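Local atomic coordinates of maltose/maltodextrin-binding protein (Thermus thermophilus, PDB entry 2GH9), a protein that binds maltotriose and probably related short maltodextrins in the cleft of a periplasmic solute-binding fold, probably for delivery to an uptake transporter. Residues T61-H64 and D65-G68; F158-G161 and F162-F166; N279-Q282 and A283-A287; N295-A298 and F299-G303. All blocks are in the same frame, centred on the assembly; numbering follows the deposited sequence. Where two conformers were deposited one is given.

Contact 1: residues T61-H64 and D65-G68; sequences TVPH and DWVG. With GLC (alpha-D-glucopyranose), chain B.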
# COMPACT_ATOMS: atom_id res chain seq x y z
N THR A 61 -4.12 9.47 -5.45
CA THR A 61 -5.20 8.56 -5.09
C THR A 61 -5.16 8.32 -3.57
O THR A 61 -4.18 8.68 -2.89
CB THR A 61 -5.01 7.19 -5.78
OG1 THR A 61 -3.62 6.80 -5.68
CG2 THR A 61 -5.45 7.27 -7.27
N VAL A 62 -6.21 7.70 -3.05
CA VAL A 62 -6.21 7.23 -1.67
C VAL A 62 -6.20 5.70 -1.64
O VAL A 62 -6.78 5.07 -2.52
CB VAL A 62 -7.46 7.72 -0.86
CG1 VAL A 62 -7.51 9.27 -0.79
CG2 VAL A 62 -8.81 7.10 -1.42
N PRO A 63 -5.59 5.10 -0.60
CA PRO A 63 -5.68 3.66 -0.41
C PRO A 63 -7.05 3.33 0.15
O PRO A 63 -7.63 4.13 0.90
CB PRO A 63 -4.58 3.37 0.62
CG PRO A 63 -4.52 4.61 1.43
CD PRO A 63 -4.81 5.75 0.47
N HIS A 64 -7.56 2.18 -0.21
CA HIS A 64 -8.92 1.80 0.18
C HIS A 64 -9.17 1.60 1.67
O HIS A 64 -10.33 1.63 2.09
CB HIS A 64 -9.35 0.57 -0.58
CG HIS A 64 -8.81 -0.73 -0.05
ND1 HIS A 64 -7.69 -1.34 -0.57
CD2 HIS A 64 -9.29 -1.57 0.90
CE1 HIS A 64 -7.50 -2.49 0.05
NE2 HIS A 64 -8.45 -2.65 0.96
N ASP A 65 -8.12 1.40 2.47
CA ASP A 65 -8.35 1.24 3.91
C ASP A 65 -8.92 2.53 4.54
O ASP A 65 -9.57 2.48 5.58
CB ASP A 65 -7.10 0.73 4.64
CG ASP A 65 -5.96 1.69 4.60
OD1 ASP A 65 -5.40 1.94 3.48
OD2 ASP A 65 -5.60 2.17 5.69
N TRP A 66 -8.70 3.67 3.89
CA TRP A 66 -9.24 4.95 4.34
C TRP A 66 -10.76 5.15 4.10
O TRP A 66 -11.33 6.11 4.64
CB TRP A 66 -8.54 6.09 3.59
CG TRP A 66 -7.09 6.26 3.85
CD1 TRP A 66 -6.29 5.48 4.64
CD2 TRP A 66 -6.26 7.27 3.28
NE1 TRP A 66 -5.01 5.97 4.62
CE2 TRP A 66 -4.96 7.07 3.80
CE3 TRP A 66 -6.48 8.34 2.41
CZ2 TRP A 66 -3.88 7.88 3.45
CZ3 TRP A 66 -5.41 9.15 2.06
CH2 TRP A 66 -4.13 8.93 2.58
N VAL A 67 -11.40 4.27 3.33
CA VAL A 67 -12.76 4.52 2.79
C VAL A 67 -13.84 4.60 3.88
O VAL A 67 -14.60 5.59 3.91
CB VAL A 67 -13.13 3.52 1.65
CG1 VAL A 67 -14.65 3.49 1.36
CG2 VAL A 67 -12.37 3.91 0.38
N GLY A 68 -13.89 3.61 4.76
CA GLY A 68 -14.86 3.60 5.86
C GLY A 68 -14.80 4.82 6.76
O GLY A 68 -15.82 5.43 7.00
C1 GLC B . -0.91 1.72 4.62
C2 GLC B . -2.32 2.23 4.78
C3 GLC B . -2.33 3.49 5.64
C4 GLC B . -1.61 3.20 6.95
C5 GLC B . -0.20 2.65 6.73
C6 GLC B . 0.50 2.23 8.03
O2 GLC B . -2.91 2.50 3.50
O3 GLC B . -3.68 3.89 5.89
O4 GLC B . -1.57 4.42 7.70
O5 GLC B . -0.27 1.49 5.89
O6 GLC B . 1.92 2.18 7.81
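Val62 opens the contact by pressing its branched side chain against the benzene part of the Trp66 indole. Val62 CB is 3.5 Å from Trp66 CE3, and Val62 CG1 meets the same carbon and CZ3. Pro63 follows and lies over one face of the ring. Its CD stands 3.4 Å from the centroid of the Trp66 six-membered ring and 8° off the normal, a well-centred CH-pi contact. Pro63 CG reaches further along the indole and touches O2 of the chain B glucose as well. Pro63 O accepts from Trp66 N at 3.2 Å, and His64 O from Val67 N at 3.1 Å. These two i to i+3 bonds turn the chain from the strand end into the helix. The His64 imidazole leaves the turn for Val268 N and Met335 O. Asp65 has CG between its backbone N and carbonyl carbon (chi1 65°), which faces the carboxylate to the sugar. Asp65 OD1 takes O2 of the same glucose and OD2 takes its O3, each at 2.6 Å. Trp66 NE1 donates to the same O3 at 2.8 Å, in the ring plane. A leucine in place of Trp66 would probably leave O3 without this donor and Pro63 without its aromatic floor. This is part of the maltotriose pocket. Helix 39-49 adjoins it, with Phe39 and Lys43 against the indole, and Val62 pairs with Gly270 of strand 265-273.

Contact 2: residues F158-G161 and F162-F166; sequences FNFG and FFKAF. With GLC (alpha-D-glucopyranose), chain C.
Asn159 meets Phe162 one turn on along the same helix, and this is the tight side of the contact. Asn159 OD1 sits in the plane of the Phe162 ring at its edge, 3.3 Å from Phe162 CD2, with amide and ring planes 48° apart. The amide is fixed from outside: OD1 bonds to Tyr151 OH, and ND2 to Ile153 O and Asp155 O. Phe162 N and Phe163 N both give weak bonds to Asn159 O, and the edge of the Phe163 ring also reaches that oxygen, with CD2 at 3.5 Å. An alanine at Phe162 would probably open a gap beside the Asn159 amide and leave Phe198 without its edge-to-face partner. Firmer backbone bonds follow, from Lys164 N to Phe160 O at 2.8 Å and from Ala165 N to Gly161 O at 3.0 Å. The looser side belongs to Lys164, which is partly exposed. Phe160 CG stands anti to its backbone N (chi1 172°), which puts the ring where Lys164 crosses it. Lys164 CD is 3.9 Å from Phe160 CE2, CB makes an off-centre CH-pi contact, and NZ goes on to Glu169 O. The Phe158 ring turns its edge to O6 of the chain C glucose, 3.7 Å from Phe158 CE2. The helix packs against helix 189-204 and helix 341-357, whose Trp348 meets Phe163 edge-to-face, while Phe160 stacks on Phe265 of strand 265-273.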
# COMPACT_ATOMS: atom_id res chain seq x y z
N PHE A 158 4.02 -2.85 6.13
CA PHE A 158 5.13 -3.59 5.50
C PHE A 158 5.36 -4.97 6.13
O PHE A 158 5.71 -5.94 5.45
CB PHE A 158 6.42 -2.76 5.57
CG PHE A 158 6.54 -1.73 4.50
CD1 PHE A 158 7.39 -1.93 3.43
CD2 PHE A 158 5.81 -0.56 4.56
CE1 PHE A 158 7.51 -0.99 2.45
CE2 PHE A 158 5.91 0.38 3.56
CZ PHE A 158 6.78 0.17 2.51
N ASN A 159 5.11 -5.04 7.44
CA ASN A 159 5.29 -6.26 8.22
C ASN A 159 4.10 -7.22 8.25
O ASN A 159 4.25 -8.34 8.74
CB ASN A 159 5.66 -5.90 9.66
CG ASN A 159 7.09 -5.48 9.79
OD1 ASN A 159 7.98 -6.28 9.55
ND2 ASN A 159 7.32 -4.22 10.11
N PHE A 160 2.93 -6.80 7.76
CA PHE A 160 1.76 -7.67 7.82
C PHE A 160 2.04 -9.07 7.27
O PHE A 160 1.58 -10.05 7.84
CB PHE A 160 0.52 -7.08 7.15
CG PHE A 160 -0.61 -8.07 7.06
CD1 PHE A 160 -1.27 -8.49 8.21
CD2 PHE A 160 -0.95 -8.65 5.84
CE1 PHE A 160 -2.28 -9.42 8.13
CE2 PHE A 160 -1.95 -9.61 5.78
CZ PHE A 160 -2.61 -9.99 6.93
N GLY A 161 2.79 -9.18 6.17
CA GLY A 161 3.06 -10.48 5.57
C GLY A 161 3.68 -11.50 6.51
O GLY A 161 3.39 -12.69 6.43
N PHE A 162 4.52 -11.02 7.41
CA PHE A 162 5.07 -11.86 8.48
C PHE A 162 3.97 -12.23 9.50
O PHE A 162 3.93 -13.35 9.99
CB PHE A 162 6.24 -11.15 9.17
CG PHE A 162 7.30 -10.67 8.23
CD1 PHE A 162 7.72 -11.47 7.18
CD2 PHE A 162 7.90 -9.42 8.42
CE1 PHE A 162 8.70 -11.03 6.30
CE2 PHE A 162 8.88 -8.98 7.56
CZ PHE A 162 9.28 -9.78 6.48
N PHE A 163 3.08 -11.30 9.80
CA PHE A 163 1.95 -11.61 10.68
C PHE A 163 1.02 -12.68 10.07
O PHE A 163 0.58 -13.60 10.77
CB PHE A 163 1.17 -10.34 11.08
CG PHE A 163 1.82 -9.55 12.20
CD1 PHE A 163 1.26 -9.54 13.48
CD2 PHE A 163 2.95 -8.78 11.96
CE1 PHE A 163 1.83 -8.79 14.52
CE2 PHE A 163 3.54 -8.03 13.00
CZ PHE A 163 2.95 -8.03 14.28
N LYS A 164 0.78 -12.58 8.76
CA LYS A 164 0.03 -13.58 8.00
C LYS A 164 0.72 -14.95 7.99
O LYS A 164 0.09 -15.97 8.30
CB LYS A 164 -0.23 -13.08 6.57
CG LYS A 164 -1.11 -14.00 5.72
CD LYS A 164 -1.72 -13.27 4.54
CE LYS A 164 -2.74 -14.14 3.82
NZ LYS A 164 -3.87 -14.45 4.70
N ALA A 165 2.01 -14.98 7.68
CA ALA A 165 2.77 -16.23 7.75
C ALA A 165 2.58 -16.93 9.12
O ALA A 165 2.30 -18.13 9.18
CB ALA A 165 4.25 -15.97 7.47
N PHE A 166 2.70 -16.18 10.21
CA PHE A 166 2.62 -16.75 11.56
C PHE A 166 1.20 -17.04 12.05
O PHE A 166 1.03 -17.66 13.11
CB PHE A 166 3.37 -15.88 12.57
CG PHE A 166 4.86 -16.00 12.48
CD1 PHE A 166 5.51 -17.16 12.92
CD2 PHE A 166 5.63 -14.97 11.98
CE1 PHE A 166 6.87 -17.28 12.84
CE2 PHE A 166 7.00 -15.08 11.92
CZ PHE A 166 7.62 -16.26 12.34
C1 GLC C . 2.42 2.67 0.59
C2 GLC C . 1.05 2.10 0.31
C3 GLC C . 0.09 2.50 1.45
C4 GLC C . 0.63 2.15 2.83
C5 GLC C . 2.05 2.68 2.99
C6 GLC C . 2.68 2.20 4.30
O2 GLC C . 0.54 2.64 -0.92
O3 GLC C . -1.17 1.89 1.26
O4 GLC C . -0.22 2.70 3.85
O5 GLC C . 2.88 2.26 1.88
O6 GLC C . 3.68 3.11 4.78

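Contact 3: residues N279-Q282 and A283-A287; sequences NKTQ and AVNFA
Ala283 N bonds back to Asn279 O at 3.0 Å and closes the first turn of helix 280-290. Asn279 is the N-cap residue, but its side chain makes no capping bond; its own N is bonded to Ser277 OG. The regular helical pattern then satisfies each carbonyl in turn. Lys280 O takes Val284 N at 2.7 Å, a short bond, and Thr281 O takes Asn285 N at 3.0 Å. Gln282 O takes Phe286 N at 2.8 Å. Lys280 O is also pressed by carbon. Val284 CG2 is anti to its carbonyl carbon and beside its backbone N, a placing that brings it to 3.1 Å from Lys280 O. The charge of Lys280 is met away from the turn, in a salt bridge from NZ to Glu77 OE1. The buried side carries Ala283 and Phe286, which pack on Leu58 of strand 58-63, and Phe286 also touches Ile3 and Val5 of strand 3-7 and meets the ring of Phe24. The other side is more open and polar. There Thr281 and Asn285 run side by side, pointing the same way, with Thr281 CG2 3.9 Å from Asn285 ND2. The amides of Gln282 and Asn285 cross with their planes 69° apart and do not bond directly. One water joins them, accepting from Gln282 NE2 and from Asn285 ND2, each at 2.7 Å.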
# COMPACT_ATOMS: atom_id res chain seq x y z
N ASN A 279 -17.22 22.38 -7.29
CA ASN A 279 -17.10 22.12 -8.72
C ASN A 279 -17.12 20.60 -9.00
O ASN A 279 -16.26 20.09 -9.73
CB ASN A 279 -15.80 22.75 -9.28
CG ASN A 279 -15.92 24.26 -9.54
OD1 ASN A 279 -16.94 24.74 -10.05
ND2 ASN A 279 -14.86 25.00 -9.21
N LYS A 280 -18.10 19.90 -8.43
CA LYS A 280 -18.17 18.44 -8.57
C LYS A 280 -18.23 17.95 -10.02
O LYS A 280 -17.60 16.97 -10.35
CB LYS A 280 -19.37 17.86 -7.82
CG LYS A 280 -19.22 17.85 -6.33
CD LYS A 280 -20.41 17.20 -5.67
CE LYS A 280 -20.33 17.37 -4.19
NZ LYS A 280 -21.53 16.79 -3.51
N THR A 281 -18.98 18.64 -10.87
CA THR A 281 -19.10 18.23 -12.26
C THR A 281 -17.73 18.06 -12.91
O THR A 281 -17.45 17.02 -13.50
CB THR A 281 -19.90 19.25 -13.12
OG1 THR A 281 -21.25 19.30 -12.67
CG2 THR A 281 -19.87 18.85 -14.59
N GLN A 282 -16.90 19.10 -12.83
CA GLN A 282 -15.57 19.09 -13.47
C GLN A 282 -14.61 18.15 -12.77
O GLN A 282 -13.87 17.42 -13.43
CB GLN A 282 -14.96 20.49 -13.54
CG GLN A 282 -15.18 21.18 -14.89
CD GLN A 282 -16.64 21.32 -15.23
OE1 GLN A 282 -17.41 21.86 -14.43
NE2 GLN A 282 -17.04 20.82 -16.40
N ALA A 283 -14.62 18.17 -11.44
CA ALA A 283 -13.87 17.21 -10.60
C ALA A 283 -14.18 15.76 -10.99
O ALA A 283 -13.28 14.95 -11.18
CB ALA A 283 -14.19 17.44 -9.12
N VAL A 284 -15.47 15.42 -11.10
CA VAL A 284 -15.87 14.08 -11.54
C VAL A 284 -15.41 13.77 -12.97
O VAL A 284 -14.87 12.68 -13.22
CB VAL A 284 -17.40 13.85 -11.39
CG1 VAL A 284 -17.81 12.52 -12.00
CG2 VAL A 284 -17.82 13.92 -9.94
N ASN A 285 -15.61 14.70 -13.90
CA ASN A 285 -15.18 14.48 -15.27
C ASN A 285 -13.68 14.26 -15.33
O ASN A 285 -13.23 13.37 -16.02
CB ASN A 285 -15.56 15.66 -16.18
CG ASN A 285 -17.02 15.64 -16.62
OD1 ASN A 285 -17.65 14.58 -16.67
ND2 ASN A 285 -17.56 16.81 -16.93
N PHE A 286 -12.92 15.04 -14.57
CA PHE A 286 -11.46 14.90 -14.60
C PHE A 286 -11.04 13.55 -14.02
O PHE A 286 -10.19 12.87 -14.59
CB PHE A 286 -10.79 16.03 -13.84
CG PHE A 286 -9.30 15.87 -13.74
CD1 PHE A 286 -8.53 15.74 -14.90
CD2 PHE A 286 -8.66 15.87 -12.51
CE1 PHE A 286 -7.14 15.59 -14.83
CE2 PHE A 286 -7.26 15.72 -12.44
CZ PHE A 286 -6.51 15.57 -13.60
N ALA A 287 -11.65 13.17 -12.89
CA ALA A 287 -11.40 11.85 -12.30
C ALA A 287 -11.64 10.72 -13.31
O ALA A 287 -10.85 9.77 -13.39
CB ALA A 287 -12.27 11.65 -11.06
O HOH W 1 -15.77 18.79 -17.57

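Contact 4: residues N295-A298 and F299-G303; sequences NLVA and FNQAG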
# COMPACT_ATOMS: atom_id res chain seq x y z
N ASN A 295 -5.13 5.34 -19.87
CA ASN A 295 -4.43 6.06 -18.80
C ASN A 295 -3.92 5.14 -17.68
O ASN A 295 -2.84 5.36 -17.15
CB ASN A 295 -5.29 7.20 -18.25
CG ASN A 295 -4.84 8.55 -18.76
OD1 ASN A 295 -3.67 8.74 -19.07
ND2 ASN A 295 -5.76 9.47 -18.84
N LEU A 296 -4.69 4.12 -17.33
CA LEU A 296 -4.24 3.14 -16.36
C LEU A 296 -2.96 2.43 -16.83
O LEU A 296 -2.04 2.23 -16.02
CB LEU A 296 -5.33 2.12 -16.06
CG LEU A 296 -6.56 2.64 -15.33
CD1 LEU A 296 -7.51 1.50 -15.12
CD2 LEU A 296 -6.24 3.33 -14.01
N VAL A 297 -2.90 2.09 -18.12
CA VAL A 297 -1.73 1.46 -18.73
C VAL A 297 -0.56 2.42 -18.70
O VAL A 297 0.53 2.04 -18.30
CB VAL A 297 -1.98 0.94 -20.20
CG1 VAL A 297 -0.66 0.58 -20.88
CG2 VAL A 297 -2.87 -0.28 -20.22
N ALA A 298 -0.79 3.67 -19.10
CA ALA A 298 0.24 4.70 -19.07
C ALA A 298 0.83 4.87 -17.68
O ALA A 298 2.05 4.90 -17.50
CB ALA A 298 -0.35 6.03 -19.54
N PHE A 299 -0.04 4.93 -16.67
CA PHE A 299 0.44 5.06 -15.30
C PHE A 299 1.33 3.86 -14.92
O PHE A 299 2.35 4.05 -14.31
CB PHE A 299 -0.75 5.20 -14.35
CG PHE A 299 -0.38 5.63 -12.95
CD1 PHE A 299 0.07 6.93 -12.70
CD2 PHE A 299 -0.51 4.76 -11.88
CE1 PHE A 299 0.37 7.34 -11.42
CE2 PHE A 299 -0.21 5.19 -10.55
CZ PHE A 299 0.21 6.46 -10.32
N ASN A 300 0.95 2.65 -15.30
CA ASN A 300 1.76 1.47 -14.99
C ASN A 300 3.12 1.57 -15.65
O ASN A 300 4.15 1.24 -15.06
CB ASN A 300 1.06 0.18 -15.42
CG ASN A 300 1.95 -1.07 -15.28
OD1 ASN A 300 2.62 -1.45 -16.21
ND2 ASN A 300 2.00 -1.65 -14.08
N GLN A 301 3.12 2.05 -16.89
CA GLN A 301 4.35 2.12 -17.66
C GLN A 301 5.29 3.17 -17.10
O GLN A 301 6.48 2.92 -17.00
CB GLN A 301 4.05 2.33 -19.15
CG GLN A 301 3.31 1.13 -19.75
CD GLN A 301 4.09 -0.17 -19.60
OE1 GLN A 301 3.75 -1.04 -18.77
NE2 GLN A 301 5.15 -0.32 -20.40
N ALA A 302 4.72 4.28 -16.63
CA ALA A 302 5.50 5.35 -15.98
C ALA A 302 6.08 4.92 -14.64
O ALA A 302 7.23 5.28 -14.28
CB ALA A 302 4.61 6.55 -15.76
N GLY A 303 5.29 4.14 -13.90
CA GLY A 303 5.64 3.70 -12.56
C GLY A 303 5.63 2.19 -12.43
O GLY A 303 6.62 1.52 -12.78
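Phe299 N bonds to Asn295 O at 2.9 Å, and the same i to i+4 pattern runs through the last turns of helix 293-302. Asn300 N meets Leu296 O at 3.1 Å. Gln301 N comes to Val297 O in the carbonyl plane, and Ala302 N reaches Ala298 O at 2.9 Å. Gly303 still donates its N to Phe299 O, but is the first residue to leave helical geometry; Lys241 NZ bonds to the carbonyls of Gln301 and Gly303 at this end. Side chains meet little across the turn. Val297 and Gln301 lie alongside each other, with Val297 CG1 4.2 Å from Gln301 CG. Ala302 CB packs on Ala298 O at 3.5 Å. Phe299 touches the preceding turn through its CB. Its CG, anti to the backbone N (chi1 -168°), carries the ring away from this turn, to stack on Phe111 and meet Trp16. Asn300 ND2 bonds to Arg305 O, just past the helix, and Asn295 ND2 to Thr289 O. The helix packs on three elements: strand 104-113 with Phe111, helix 11-26 with Trp16, and strand 306-307, where Leu296 and Asn300 rest on Pro307.

In the fold
Contacts 1 and 2 are buried and both reach the bound sugar, but differently. Contact 1 grips a glucose with a carboxylate and an indole N-H, while contact 2 offers another glucose the edge of Phe158. Contacts 3 and 4 are only partly buried and rest mainly on helical backbone bonds. Their helices follow each other in the chain. Each buries one phenylalanine, Phe286 in contact 3 and Phe299 in contact 4, and contact 3 adds a water-bridged amide pair on its more open side. Strand 58-63 joins contacts 1 and 3: one lies at its end, the other packs on its Leu58. Contacts 2 and 3 lie on opposite sides of the chain's centre, their own centres about 39 Å apart.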